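PDB 3Q48: chaperone CupB2 from Pseudomonas aeruginosa, which probably acts as a periplasmic chaperone that helps fimbrial subunits fold and assemble into surface fimbriae. Local coordinates for residues Leu48-Thr53 with Gly93-Arg98; Val58-Trp63 with Thr87-Asn92; Gly157-Lys162 with Val228-Ile233; Ser147-Val152 with Pro180-Val185; Val78-Thr83 with Ile99-Ala104. All coordinates share one frame; numbering follows the deposited sequence.

Contact 1 (Leu48-Thr53 with Gly93-Arg98)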
# COMPACT_ATOMS: atom_id res chain seq x y z
N LEU A 48 -5.11 7.69 12.43
CA LEU A 48 -4.93 6.26 12.26
C LEU A 48 -4.92 5.67 13.65
O LEU A 48 -4.24 6.19 14.53
CB LEU A 48 -3.57 5.99 11.59
CG LEU A 48 -3.00 4.56 11.69
CD1 LEU A 48 -3.56 3.71 10.60
CD2 LEU A 48 -1.45 4.53 11.65
N ARG A 49 -5.66 4.59 13.86
CA ARG A 49 -5.68 3.91 15.18
C ARG A 49 -4.71 2.73 15.19
O ARG A 49 -4.66 1.97 14.20
CB ARG A 49 -7.07 3.44 15.55
CG ARG A 49 -8.05 4.55 15.68
CD ARG A 49 -9.40 3.98 16.04
NE ARG A 49 -10.46 4.99 16.01
CZ ARG A 49 -11.73 4.76 16.34
NH1 ARG A 49 -12.11 3.55 16.75
NH2 ARG A 49 -12.63 5.73 16.28
N VAL A 50 -3.96 2.60 16.28
CA VAL A 50 -3.17 1.42 16.55
C VAL A 50 -3.62 0.80 17.87
O VAL A 50 -3.57 1.45 18.89
CB VAL A 50 -1.65 1.70 16.60
CG1 VAL A 50 -1.20 2.46 15.35
CG2 VAL A 50 -1.28 2.47 17.86
N SER A 51 -4.06 -0.45 17.83
CA SER A 51 -4.57 -1.16 19.00
C SER A 51 -3.52 -2.07 19.61
O SER A 51 -2.71 -2.69 18.91
CB SER A 51 -5.76 -2.05 18.63
OG SER A 51 -6.81 -1.31 18.05
N ASN A 52 -3.55 -2.14 20.93
CA ASN A 52 -2.73 -3.08 21.69
C ASN A 52 -3.66 -4.19 22.14
O ASN A 52 -4.52 -4.01 23.03
CB ASN A 52 -2.05 -2.36 22.85
CG ASN A 52 -1.35 -3.27 23.77
OD1 ASN A 52 -1.30 -4.47 23.53
ND2 ASN A 52 -0.80 -2.72 24.86
N THR A 53 -3.52 -5.35 21.50
CA THR A 53 -4.50 -6.41 21.73
C THR A 53 -4.15 -7.28 22.95
O THR A 53 -5.03 -7.95 23.52
CB THR A 53 -4.79 -7.23 20.45
OG1 THR A 53 -6.07 -7.85 20.58
CG2 THR A 53 -3.69 -8.26 20.17
N GLY A 93 -6.45 -1.66 24.41
CA GLY A 93 -6.69 -0.26 24.28
C GLY A 93 -6.14 0.14 22.94
O GLY A 93 -5.78 -0.71 22.13
N GLY A 94 -6.10 1.43 22.67
CA GLY A 94 -5.65 1.88 21.37
C GLY A 94 -5.14 3.29 21.49
O GLY A 94 -5.63 4.05 22.33
N ALA A 95 -4.18 3.62 20.66
CA ALA A 95 -3.74 4.99 20.53
C ALA A 95 -4.07 5.53 19.16
O ALA A 95 -4.42 4.79 18.26
CB ALA A 95 -2.25 5.12 20.82
N VAL A 96 -3.94 6.83 19.01
CA VAL A 96 -4.29 7.49 17.79
C VAL A 96 -3.02 8.18 17.31
O VAL A 96 -2.41 8.97 18.07
CB VAL A 96 -5.34 8.59 18.04
CG1 VAL A 96 -5.66 9.34 16.72
CG2 VAL A 96 -6.63 8.02 18.71
N LEU A 97 -2.63 7.89 16.08
CA LEU A 97 -1.45 8.55 15.53
C LEU A 97 -1.95 9.55 14.54
O LEU A 97 -2.96 9.30 13.87
CB LEU A 97 -0.51 7.59 14.80
CG LEU A 97 -0.05 6.31 15.48
CD1 LEU A 97 0.66 5.53 14.43
CD2 LEU A 97 0.86 6.56 16.73
N ARG A 98 -1.23 10.65 14.41
CA ARG A 98 -1.64 11.73 13.58
C ARG A 98 -0.59 11.96 12.54
O ARG A 98 0.56 12.23 12.87
CB ARG A 98 -1.86 12.96 14.46
CG ARG A 98 -2.59 14.04 13.80
CD ARG A 98 -2.73 15.19 14.72
NE ARG A 98 -3.89 14.97 15.58
CZ ARG A 98 -5.16 14.95 15.15
NH1 ARG A 98 -5.46 15.12 13.86
NH2 ARG A 98 -6.14 14.74 16.01

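Contact 2 (Val58-Trp63 with Thr87-Asn92)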
# COMPACT_ATOMS: atom_id res chain seq x y z
N VAL A 58 2.56 -1.34 25.80
CA VAL A 58 3.64 -1.40 24.85
C VAL A 58 3.93 0.01 24.39
O VAL A 58 3.02 0.84 24.37
CB VAL A 58 3.24 -2.20 23.60
CG1 VAL A 58 2.57 -3.50 24.00
CG2 VAL A 58 2.31 -1.41 22.71
N LEU A 59 5.18 0.27 24.01
CA LEU A 59 5.49 1.51 23.32
C LEU A 59 5.41 1.30 21.83
O LEU A 59 5.93 0.32 21.28
CB LEU A 59 6.87 2.08 23.70
CG LEU A 59 7.19 2.50 25.13
CD1 LEU A 59 8.67 2.96 25.31
CD2 LEU A 59 6.25 3.54 25.63
N ALA A 60 4.77 2.24 21.16
CA ALA A 60 4.67 2.20 19.72
C ALA A 60 5.44 3.37 19.13
O ALA A 60 5.12 4.51 19.42
CB ALA A 60 3.21 2.25 19.29
N GLN A 61 6.44 3.06 18.31
CA GLN A 61 7.18 4.08 17.55
C GLN A 61 6.72 4.05 16.10
O GLN A 61 6.61 2.98 15.49
CB GLN A 61 8.68 3.82 17.63
CG GLN A 61 9.58 4.96 17.14
CD GLN A 61 11.06 4.58 17.34
OE1 GLN A 61 11.42 3.99 18.36
NE2 GLN A 61 11.89 4.88 16.35
N ALA A 62 6.51 5.24 15.55
CA ALA A 62 5.91 5.42 14.26
C ALA A 62 6.76 6.44 13.52
O ALA A 62 7.23 7.38 14.13
CB ALA A 62 4.51 5.93 14.44
N TRP A 63 6.96 6.24 12.21
CA TRP A 63 7.77 7.11 11.35
C TRP A 63 7.49 6.73 9.92
O TRP A 63 7.13 5.57 9.63
CB TRP A 63 9.30 7.00 11.67
CG TRP A 63 10.03 5.81 11.15
CD1 TRP A 63 10.74 5.72 9.99
CD2 TRP A 63 10.15 4.52 11.78
NE1 TRP A 63 11.30 4.47 9.85
CE2 TRP A 63 10.95 3.71 10.93
CE3 TRP A 63 9.66 3.97 12.97
CZ2 TRP A 63 11.24 2.39 11.21
CZ3 TRP A 63 9.96 2.65 13.27
CH2 TRP A 63 10.75 1.87 12.39
N THR A 87 4.56 6.22 21.37
CA THR A 87 3.36 6.24 22.20
C THR A 87 3.13 4.95 23.04
O THR A 87 3.46 3.83 22.65
CB THR A 87 2.14 6.78 21.40
OG1 THR A 87 1.02 6.88 22.27
CG2 THR A 87 1.80 5.90 20.27
N ARG A 88 2.69 5.14 24.26
CA ARG A 88 2.23 4.06 25.08
C ARG A 88 0.83 3.66 24.61
O ARG A 88 -0.01 4.51 24.29
CB ARG A 88 2.12 4.57 26.50
CG ARG A 88 2.11 3.48 27.53
CD ARG A 88 1.60 4.02 28.86
NE ARG A 88 2.08 3.15 29.93
CZ ARG A 88 1.30 2.34 30.61
NH1 ARG A 88 -0.01 2.32 30.37
NH2 ARG A 88 1.83 1.56 31.55
N VAL A 89 0.57 2.36 24.58
CA VAL A 89 -0.73 1.88 24.17
C VAL A 89 -1.18 0.95 25.29
O VAL A 89 -0.55 -0.06 25.53
CB VAL A 89 -0.64 1.14 22.82
CG1 VAL A 89 -2.03 0.85 22.27
CG2 VAL A 89 0.23 1.93 21.79
N GLU A 90 -2.29 1.31 25.94
CA GLU A 90 -2.83 0.55 27.04
C GLU A 90 -3.08 -0.90 26.67
O GLU A 90 -3.33 -1.21 25.51
CB GLU A 90 -4.16 1.12 27.57
CG GLU A 90 -4.14 2.48 28.23
CD GLU A 90 -3.06 2.66 29.29
OE1 GLU A 90 -2.86 1.76 30.15
OE2 GLU A 90 -2.40 3.72 29.26
N PRO A 91 -3.05 -1.79 27.67
CA PRO A 91 -3.60 -3.13 27.49
C PRO A 91 -5.07 -3.07 27.03
O PRO A 91 -5.87 -2.32 27.60
CB PRO A 91 -3.48 -3.78 28.87
CG PRO A 91 -2.90 -2.72 29.78
CD PRO A 91 -2.30 -1.67 28.93
N ASN A 92 -5.39 -3.82 25.98
CA ASN A 92 -6.74 -3.84 25.38
C ASN A 92 -7.23 -2.44 25.13
O ASN A 92 -8.30 -2.05 25.62
CB ASN A 92 -7.74 -4.60 26.26
CG ASN A 92 -7.20 -5.93 26.76
OD1 ASN A 92 -7.03 -6.12 27.98
ND2 ASN A 92 -6.92 -6.87 25.82

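Contact 3 (Gly157-Lys162 with Val228-Ile233)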
# COMPACT_ATOMS: atom_id res chain seq x y z
N GLY A 157 -9.32 -2.12 -13.49
CA GLY A 157 -9.95 -2.54 -14.73
C GLY A 157 -9.42 -1.93 -16.03
O GLY A 157 -9.99 -2.21 -17.10
N LYS A 158 -8.38 -1.08 -15.98
CA LYS A 158 -7.82 -0.54 -17.23
C LYS A 158 -6.44 -1.13 -17.48
O LYS A 158 -5.74 -0.77 -18.40
CB LYS A 158 -7.78 1.01 -17.24
CG LYS A 158 -9.12 1.64 -16.95
CD LYS A 158 -9.07 3.17 -16.80
CE LYS A 158 -10.36 3.64 -16.07
NZ LYS A 158 -10.71 5.08 -16.23
N LEU A 159 -6.02 -2.02 -16.61
CA LEU A 159 -4.75 -2.70 -16.79
C LEU A 159 -4.85 -3.52 -18.06
O LEU A 159 -5.90 -4.06 -18.36
CB LEU A 159 -4.47 -3.58 -15.58
CG LEU A 159 -4.46 -2.76 -14.31
CD1 LEU A 159 -4.29 -3.67 -13.11
CD2 LEU A 159 -3.33 -1.73 -14.36
N GLN A 160 -3.79 -3.57 -18.84
CA GLN A 160 -3.84 -4.46 -19.99
C GLN A 160 -2.79 -5.52 -19.85
O GLN A 160 -1.75 -5.31 -19.22
CB GLN A 160 -3.80 -3.69 -21.32
CG GLN A 160 -2.79 -2.56 -21.44
CD GLN A 160 -3.44 -1.31 -22.05
OE1 GLN A 160 -4.67 -1.29 -22.20
NE2 GLN A 160 -2.64 -0.27 -22.37
N TRP A 161 -3.07 -6.70 -20.35
CA TRP A 161 -2.17 -7.81 -20.03
C TRP A 161 -1.61 -8.43 -21.29
O TRP A 161 -2.22 -8.39 -22.33
CB TRP A 161 -2.88 -8.86 -19.14
CG TRP A 161 -3.38 -8.26 -17.85
CD1 TRP A 161 -4.43 -7.39 -17.70
CD2 TRP A 161 -2.82 -8.45 -16.55
NE1 TRP A 161 -4.57 -7.06 -16.37
CE2 TRP A 161 -3.59 -7.69 -15.64
CE3 TRP A 161 -1.73 -9.18 -16.06
CZ2 TRP A 161 -3.31 -7.63 -14.28
CZ3 TRP A 161 -1.45 -9.14 -14.69
CH2 TRP A 161 -2.25 -8.37 -13.82
N LYS A 162 -0.42 -9.00 -21.18
CA LYS A 162 0.17 -9.70 -22.32
C LYS A 162 1.24 -10.71 -21.91
O LYS A 162 1.87 -10.61 -20.82
CB LYS A 162 0.75 -8.70 -23.33
CG LYS A 162 2.14 -8.21 -22.99
CD LYS A 162 2.77 -7.54 -24.21
CE LYS A 162 3.97 -6.71 -23.72
NZ LYS A 162 5.23 -6.84 -24.54
N VAL A 228 -6.33 -13.98 -17.54
CA VAL A 228 -5.73 -13.63 -16.26
C VAL A 228 -6.82 -13.30 -15.23
O VAL A 228 -7.77 -12.59 -15.55
CB VAL A 228 -4.64 -12.48 -16.39
CG1 VAL A 228 -5.25 -11.15 -16.81
CG2 VAL A 228 -3.92 -12.29 -15.06
N ARG A 229 -6.68 -13.77 -13.98
CA ARG A 229 -7.64 -13.39 -12.92
C ARG A 229 -6.88 -12.74 -11.81
O ARG A 229 -5.88 -13.30 -11.32
CB ARG A 229 -8.35 -14.62 -12.36
CG ARG A 229 -9.22 -14.36 -11.12
CD ARG A 229 -10.11 -15.58 -10.81
NE ARG A 229 -11.07 -15.82 -11.88
CZ ARG A 229 -11.96 -16.81 -11.90
NH1 ARG A 229 -12.04 -17.68 -10.90
NH2 ARG A 229 -12.78 -16.92 -12.96
N TYR A 230 -7.31 -11.54 -11.41
CA TYR A 230 -6.56 -10.86 -10.42
C TYR A 230 -7.42 -10.13 -9.40
O TYR A 230 -8.53 -9.66 -9.73
CB TYR A 230 -5.55 -9.91 -11.09
CG TYR A 230 -6.12 -8.86 -12.03
CD1 TYR A 230 -6.51 -7.63 -11.55
CD2 TYR A 230 -6.24 -9.10 -13.42
CE1 TYR A 230 -7.01 -6.62 -12.41
CE2 TYR A 230 -6.75 -8.12 -14.29
CZ TYR A 230 -7.13 -6.87 -13.77
OH TYR A 230 -7.64 -5.86 -14.56
N GLU A 231 -6.90 -10.01 -8.17
CA GLU A 231 -7.63 -9.39 -7.09
C GLU A 231 -6.84 -8.22 -6.62
O GLU A 231 -5.63 -8.35 -6.38
CB GLU A 231 -7.81 -10.33 -5.90
CG GLU A 231 -8.68 -11.54 -6.18
CD GLU A 231 -9.02 -12.38 -4.94
OE1 GLU A 231 -8.76 -11.95 -3.79
OE2 GLU A 231 -9.57 -13.48 -5.11
N VAL A 232 -7.51 -7.10 -6.41
CA VAL A 232 -6.82 -5.93 -6.01
C VAL A 232 -7.34 -5.40 -4.70
O VAL A 232 -8.51 -5.56 -4.41
CB VAL A 232 -6.93 -4.87 -7.13
CG1 VAL A 232 -6.25 -5.43 -8.42
CG2 VAL A 232 -8.33 -4.57 -7.40
N ILE A 233 -6.48 -4.77 -3.91
CA ILE A 233 -6.82 -4.21 -2.62
C ILE A 233 -7.27 -2.76 -2.78
O ILE A 233 -6.52 -1.92 -3.30
CB ILE A 233 -5.62 -4.33 -1.67
CG1 ILE A 233 -5.25 -5.80 -1.50
CG2 ILE A 233 -5.94 -3.76 -0.25
CD1 ILE A 233 -3.76 -6.08 -1.26

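Contact 4 (Ser147-Val152 with Pro180-Val185)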
# COMPACT_ATOMS: atom_id res chain seq x y z
N SER A 147 -5.91 15.81 -5.47
CA SER A 147 -7.37 16.01 -5.48
C SER A 147 -8.07 15.64 -6.75
O SER A 147 -9.11 14.99 -6.74
CB SER A 147 -7.68 17.45 -5.14
OG SER A 147 -7.03 17.73 -3.93
N GLN A 148 -7.49 16.01 -7.88
CA GLN A 148 -8.14 15.73 -9.14
C GLN A 148 -8.15 14.23 -9.53
O GLN A 148 -8.68 13.90 -10.58
CB GLN A 148 -7.68 16.71 -10.26
CG GLN A 148 -6.55 16.27 -11.20
CD GLN A 148 -5.20 16.09 -10.54
OE1 GLN A 148 -4.94 16.54 -9.42
NE2 GLN A 148 -4.31 15.40 -11.26
N LEU A 149 -7.60 13.35 -8.68
CA LEU A 149 -7.63 11.89 -8.94
C LEU A 149 -8.82 11.19 -8.26
O LEU A 149 -8.75 10.78 -7.10
CB LEU A 149 -6.28 11.22 -8.58
CG LEU A 149 -5.05 11.79 -9.35
CD1 LEU A 149 -3.69 11.25 -8.86
CD2 LEU A 149 -5.27 11.53 -10.83
N LYS A 150 -9.91 11.05 -9.00
CA LYS A 150 -11.20 10.66 -8.41
C LYS A 150 -11.63 9.27 -8.86
O LYS A 150 -12.69 8.78 -8.46
CB LYS A 150 -12.28 11.69 -8.76
CG LYS A 150 -12.09 13.01 -8.04
CD LYS A 150 -13.30 13.90 -8.27
CE LYS A 150 -12.99 15.38 -8.04
NZ LYS A 150 -12.01 15.65 -6.90
N SER A 151 -10.80 8.64 -9.67
CA SER A 151 -11.18 7.40 -10.34
C SER A 151 -10.33 6.20 -9.94
O SER A 151 -10.21 5.23 -10.70
CB SER A 151 -11.11 7.59 -11.87
OG SER A 151 -11.74 8.80 -12.27
N VAL A 152 -9.77 6.22 -8.74
CA VAL A 152 -9.04 5.05 -8.29
C VAL A 152 -9.86 3.77 -8.45
O VAL A 152 -9.32 2.77 -8.86
CB VAL A 152 -8.46 5.16 -6.84
CG1 VAL A 152 -9.58 5.12 -5.76
CG2 VAL A 152 -7.42 4.08 -6.65
N PRO A 180 -1.66 2.03 -17.21
CA PRO A 180 -1.74 3.26 -17.94
C PRO A 180 -2.58 4.29 -17.13
O PRO A 180 -3.20 5.17 -17.72
CB PRO A 180 -2.45 2.81 -19.23
CG PRO A 180 -3.48 1.80 -18.70
CD PRO A 180 -2.83 1.15 -17.48
N THR A 181 -2.59 4.18 -15.81
CA THR A 181 -3.40 5.04 -14.95
C THR A 181 -2.54 5.82 -13.93
O THR A 181 -1.35 5.50 -13.75
CB THR A 181 -4.45 4.19 -14.08
OG1 THR A 181 -3.78 3.60 -12.94
CG2 THR A 181 -5.15 3.13 -14.89
N PRO A 182 -3.14 6.83 -13.25
CA PRO A 182 -2.30 7.56 -12.26
C PRO A 182 -2.14 6.92 -10.89
O PRO A 182 -1.45 7.49 -10.04
CB PRO A 182 -2.94 8.99 -12.18
CG PRO A 182 -4.34 8.87 -12.79
CD PRO A 182 -4.38 7.56 -13.62
N TYR A 183 -2.71 5.71 -10.68
CA TYR A 183 -2.86 5.10 -9.35
C TYR A 183 -1.99 3.89 -9.20
O TYR A 183 -1.78 3.15 -10.14
CB TYR A 183 -4.30 4.64 -9.15
CG TYR A 183 -5.30 5.70 -9.42
CD1 TYR A 183 -5.65 6.62 -8.42
CD2 TYR A 183 -5.92 5.80 -10.68
CE1 TYR A 183 -6.59 7.66 -8.67
CE2 TYR A 183 -6.81 6.83 -10.94
CZ TYR A 183 -7.15 7.74 -9.93
OH TYR A 183 -8.07 8.73 -10.21
N TYR A 184 -1.50 3.65 -7.99
CA TYR A 184 -0.92 2.35 -7.70
C TYR A 184 -2.06 1.35 -7.77
O TYR A 184 -3.24 1.69 -7.49
CB TYR A 184 -0.23 2.36 -6.31
CG TYR A 184 1.08 3.14 -6.34
CD1 TYR A 184 2.30 2.50 -6.57
CD2 TYR A 184 1.09 4.54 -6.21
CE1 TYR A 184 3.50 3.24 -6.65
CE2 TYR A 184 2.26 5.27 -6.27
CZ TYR A 184 3.46 4.62 -6.51
OH TYR A 184 4.62 5.36 -6.61
N VAL A 185 -1.75 0.13 -8.18
CA VAL A 185 -2.74 -0.92 -8.11
C VAL A 185 -2.06 -2.02 -7.38
O VAL A 185 -1.02 -2.48 -7.81
CB VAL A 185 -3.20 -1.33 -9.53
CG1 VAL A 185 -4.18 -2.65 -9.50
CG2 VAL A 185 -3.84 -0.14 -10.22

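Contact 5 (Val78-Thr83 with Ile99-Ala104)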
# COMPACT_ATOMS: atom_id res chain seq x y z
N VAL A 78 11.25 13.37 4.21
CA VAL A 78 9.93 13.14 3.66
C VAL A 78 8.99 14.19 4.23
O VAL A 78 9.14 14.59 5.40
CB VAL A 78 9.40 11.73 3.97
CG1 VAL A 78 10.40 10.68 3.50
CG2 VAL A 78 9.04 11.58 5.43
N PRO A 79 8.01 14.64 3.41
CA PRO A 79 7.11 15.71 3.82
C PRO A 79 5.99 15.27 4.76
O PRO A 79 4.93 15.87 4.76
CB PRO A 79 6.51 16.17 2.49
CG PRO A 79 6.42 14.95 1.71
CD PRO A 79 7.60 14.08 2.12
N PHE A 80 6.22 14.23 5.54
CA PHE A 80 5.23 13.84 6.53
C PHE A 80 5.85 13.77 7.93
O PHE A 80 7.03 13.47 8.07
CB PHE A 80 4.56 12.52 6.14
CG PHE A 80 3.90 12.56 4.81
CD1 PHE A 80 2.64 13.09 4.67
CD2 PHE A 80 4.56 12.07 3.68
CE1 PHE A 80 2.01 13.15 3.47
CE2 PHE A 80 3.96 12.13 2.41
CZ PHE A 80 2.68 12.67 2.31
N SER A 81 5.08 14.12 8.95
CA SER A 81 5.45 13.86 10.32
C SER A 81 4.39 12.95 10.96
O SER A 81 3.26 12.91 10.52
CB SER A 81 5.58 15.18 11.07
OG SER A 81 4.28 15.75 11.25
N VAL A 82 4.77 12.19 11.98
CA VAL A 82 3.82 11.39 12.74
C VAL A 82 3.92 11.79 14.18
O VAL A 82 4.97 11.69 14.80
CB VAL A 82 4.04 9.87 12.61
CG1 VAL A 82 2.78 9.10 13.13
CG2 VAL A 82 4.26 9.52 11.19
N THR A 83 2.79 12.24 14.71
CA THR A 83 2.66 12.70 16.07
C THR A 83 1.67 11.78 16.76
O THR A 83 0.62 11.50 16.20
CB THR A 83 2.07 14.13 16.04
OG1 THR A 83 2.85 14.90 15.12
CG2 THR A 83 2.10 14.81 17.41
N ILE A 99 -0.98 11.83 11.28
CA ILE A 99 -0.10 12.10 10.11
C ILE A 99 -0.37 13.45 9.44
O ILE A 99 -1.46 13.67 8.92
CB ILE A 99 -0.21 10.98 9.09
CG1 ILE A 99 0.05 9.64 9.80
CG2 ILE A 99 0.78 11.25 7.93
CD1 ILE A 99 -0.30 8.41 8.97
N ALA A 100 0.62 14.35 9.47
CA ALA A 100 0.54 15.72 8.87
C ALA A 100 1.43 15.91 7.65
O ALA A 100 2.58 15.53 7.68
CB ALA A 100 0.87 16.81 9.90
N TYR A 101 0.88 16.52 6.60
CA TYR A 101 1.62 16.81 5.38
C TYR A 101 2.24 18.19 5.43
O TYR A 101 1.52 19.15 5.66
CB TYR A 101 0.65 16.77 4.20
CG TYR A 101 1.24 17.14 2.84
CD1 TYR A 101 2.48 16.63 2.42
CD2 TYR A 101 0.53 17.95 1.96
CE1 TYR A 101 3.01 16.98 1.16
CE2 TYR A 101 1.02 18.29 0.72
CZ TYR A 101 2.26 17.81 0.31
OH TYR A 101 2.73 18.15 -0.94
N LEU A 102 3.54 18.30 5.18
CA LEU A 102 4.14 19.64 4.96
C LEU A 102 4.19 20.01 3.46
O LEU A 102 5.09 19.54 2.73
CB LEU A 102 5.54 19.78 5.55
CG LEU A 102 6.20 21.13 5.16
CD1 LEU A 102 5.56 22.33 5.91
CD2 LEU A 102 7.77 21.15 5.30
N LYS A 103 3.25 20.85 3.02
CA LYS A 103 3.18 21.27 1.61
C LYS A 103 4.57 21.26 0.94
O LYS A 103 5.41 22.15 1.17
CB LYS A 103 2.51 22.64 1.51
CG LYS A 103 2.48 23.23 0.09
CD LYS A 103 1.19 22.91 -0.70
CE LYS A 103 1.23 23.54 -2.11
NZ LYS A 103 2.44 23.08 -2.89
N ALA A 104 4.82 20.23 0.16
CA ALA A 104 6.09 20.08 -0.55
C ALA A 104 5.84 19.60 -1.98
O ALA A 104 4.86 18.93 -2.24
CB ALA A 104 7.01 19.09 0.21

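Contact 1 (Leu48-Thr53 with Gly93-Arg98)
Leu48, Val50 and Asn52 share one face of a two-stranded ladder with Ala95 and Leu97, while Arg49, Ser51 and Val96 occupy its other face. Leu48, Val50 and Leu97 make the first face largely apolar. Leu48 and Leu97 lie side by side and point the same way, with Leu48 CD2 3.6 Å from Leu97 CD1. Val50 crosses Leu97 at about a right angle, its CG1 3.7 Å from Leu97 CD1, so this one methyl of Leu97 serves two neighbours. With CG beside its backbone N (chi1 -51°), Leu97 turns CD1 toward both. These branched side chains fill the inward side; long, charged Arg49 suits the exposed one. The antiparallel backbone is stitched at Leu48–Leu97, Val50–Ala95 and Asn52–Gly93. Leu97 N to Leu48 O, at 2.8 Å, is nearly straight (172°), but the return bond from Leu48 N is weak. The Asn52 amide donates through ND2 to Val89 O and Thr56 O, tying down the strand end. Strand 45-52 is an outermost strand of the sheet within this chain; strand 93-101 has strand 80-89 along its other edge, and Leu48 and Leu97 pack on Leu116 and Ile118 of strand 112-121, respectively.

Contact 2 (Val58-Trp63 with Thr87-Asn92)
Val58 O is approached by two donors of the facing strand: Val89 N, hydrogen-bonded at 2.9 Å, and the CA-H of Arg88, whose CA lies 3.4 Å from Val58 O in a weaker contact. This is an antiparallel pairing in the immunoglobulin-like N-terminal domain, between strands 58-65 and 80-89. Val58–Val89 and Ala60–Thr87 are hydrogen-bonded pairs, and Leu59–Arg88 between them is a non-hydrogen-bonded pair. The short segments run at 137° rather than 180°. Thr87 N donates to Ala60 O at 2.7 Å, and the pairing continues to Ala62 and Ala85; the reverse bond, from Ala60 N to Thr87 O, is modelled unusually short.

On the face of Val58, Ala60, Thr87 and Val89, small and beta-branched residues pack closely. Val58 turns CG2 into the space between its backbone N and carbonyl carbon (CG1 at chi1 -46°), which sets that methyl 3.9 Å from Val89 CB. Val89 presents its own CG2 to Ala60 CB, also at 3.9 Å. A single methyl at Ala60 is enough here, since Thr87 CG2 comes up beside it as well. Val58, Ala60 and Val89 are buried.

The opposite face is solvent-facing and suits longer chains. There Leu59 brings its CD2 near Arg88 CA. Arg88 reaches on toward the turn, where the carboxyl carbon of Glu90 lies at the edge of the guanidinium, in its plane, the carboxylate itself being tilted; the salt bridge sets Arg88 NH1 2.9 Å from Glu90 OE1.

Contact 3 (Gly157-Lys162 with Val228-Ile233)
Trp161 holds CG beside its backbone N, while Tyr230 sets its CG between backbone N and carbonyl carbon (chi1 58°); these two choices swing an indole and a phenol into one another across the domain interior. The rings meet obliquely, with planes at 32° and 4.7 Å between the tyrosine centroid and that of the indole six-membered ring. Trp161 CZ2 sits over one face of the tyrosine, offset toward its rim and 3.4 Å from Tyr230 CD2. Val228 adds a methyl: its CG1 lies over the five-membered ring of Trp161, 3.7 Å from the centroid and only 16° off the normal, a clear CH-pi contact. Leu159 CD1 reaches Tyr230 CE1 at 4.1 Å. Broad aromatics suit this place because they span the gap between two layers of backbone that share no hydrogen bond here. The tyrosine's polar end is provided for: its hydroxyl is hydrogen-bonded to Ala156 O, so the buried ring need not leave an oxygen stranded in apolar surroundings. Strand 160-163 belongs to a three-stranded sheet and strand 227-233 to a four-stranded one. Side chains interdigitating between two facing sheets are the hallmark of an immunoglobulin-like beta-sandwich core, here that of the C-terminal domain.

Contact 4 (Ser147-Val152 with Pro180-Val185)
Val152 lays its own backbone on an aromatic ring: its CA stands over the centre of Tyr183, 3.5 Å from the centroid and 9° off the normal, a CH-pi contact made by main chain. The loop 147-152 follows the last strand of the N-terminal immunoglobulin-like domain and here packs against a loop of the C-terminal one, so the contact lies where the two domains join. The chain curls round the end of the tyrosine, and the hydroxyl sits among successive backbone amides. Of these, Ser151 N donates to Tyr183 OH at 2.8 Å (149°); the amides of Lys150 and Val152 lie near it at poor angles. Tyrosine suits the place because its ring offers a face to the Val152 backbone and its OH an acceptor to the loop. Leu149 completes the grip, resting its CB 3.6 Å from Tyr183 CE1 and its CD2 3.4 Å from Pro182 CG. Thr181 shapes the other loop through an ST turn, its OG1 accepting from Tyr183 N at 3.3 Å, while Glu111 takes the amide of Tyr184. On the exposed side, Lys150 folds back along its own segment, and its NZ reaches Ser147 O at 3.0 Å from above the carbonyl plane.

Contact 5 (Val78-Thr83 with Ile99-Ala104)
Phe80 and Tyr101 face the same side of the sheet and cross obliquely, their planes at 33° and their centroids 5.5 Å apart. The nearest carbons are Phe80 CE1 and Tyr101 CD1, at 3.7 Å. Tyr101 extends with CG anti to its backbone N (chi1 177°), which carries the ring out along the chain toward Pro79. Pro79 crosses it at a slant, its CB 3.8 Å from Tyr101 CE1, and its carbonyl oxygen lies near the plane of the tyrosine at the ring edge. That same Pro79 O accepts from Leu102 N at 2.8 Å, continuing the pairing one residue beyond the strand. Over the centre of one tyrosine face comes the backbone N of Lys103, and the hydroxyl of Tyr101 donates to Ala104 O (2.6 Å) on a lone pair in the carbonyl plane. The ring lies against the chain leaving the strand; tyrosine suits the place by offering a flat surface and a hydroxyl for Ala104 O. Ser81 and Ala100, small residues on the outer face, form the hydrogen-bonded pair, with Ser81 N to Ala100 O at 3.1 Å. Farther along, Val82 and Ile99 touch only lightly. The contact lies at the end of the hairpin 80-89/93-101 away from its turn; Phe80 meets Phe114 edge-to-face and also touches Phe39 of strand 36-40, Ile99 packs on Leu116, and Tyr101 meets Phe144 of strand 136-145.

Contacts 1, 2 and 5 are three ladders of one sheet in the N-terminal domain. Contacts 1 and 5 share strand 93-101, contacts 2 and 5 share strand 80-89, and contacts 1 and 2 touch through the Asn52 side chain. All three are partly buried, with backbone bonds along the strands and an apolar face turned inward. Contact 3 differs in kind: it is buried in the C-terminal domain, spans two sheets and works by rings and methyls without a hydrogen bond. Contact 4, nearer the surface, joins loops of both domains mainly through one tyrosine; it touches contact 3 through Val185, Pro180 and Thr181, yet stays about 9 Å from contact 5 at the nearest atoms.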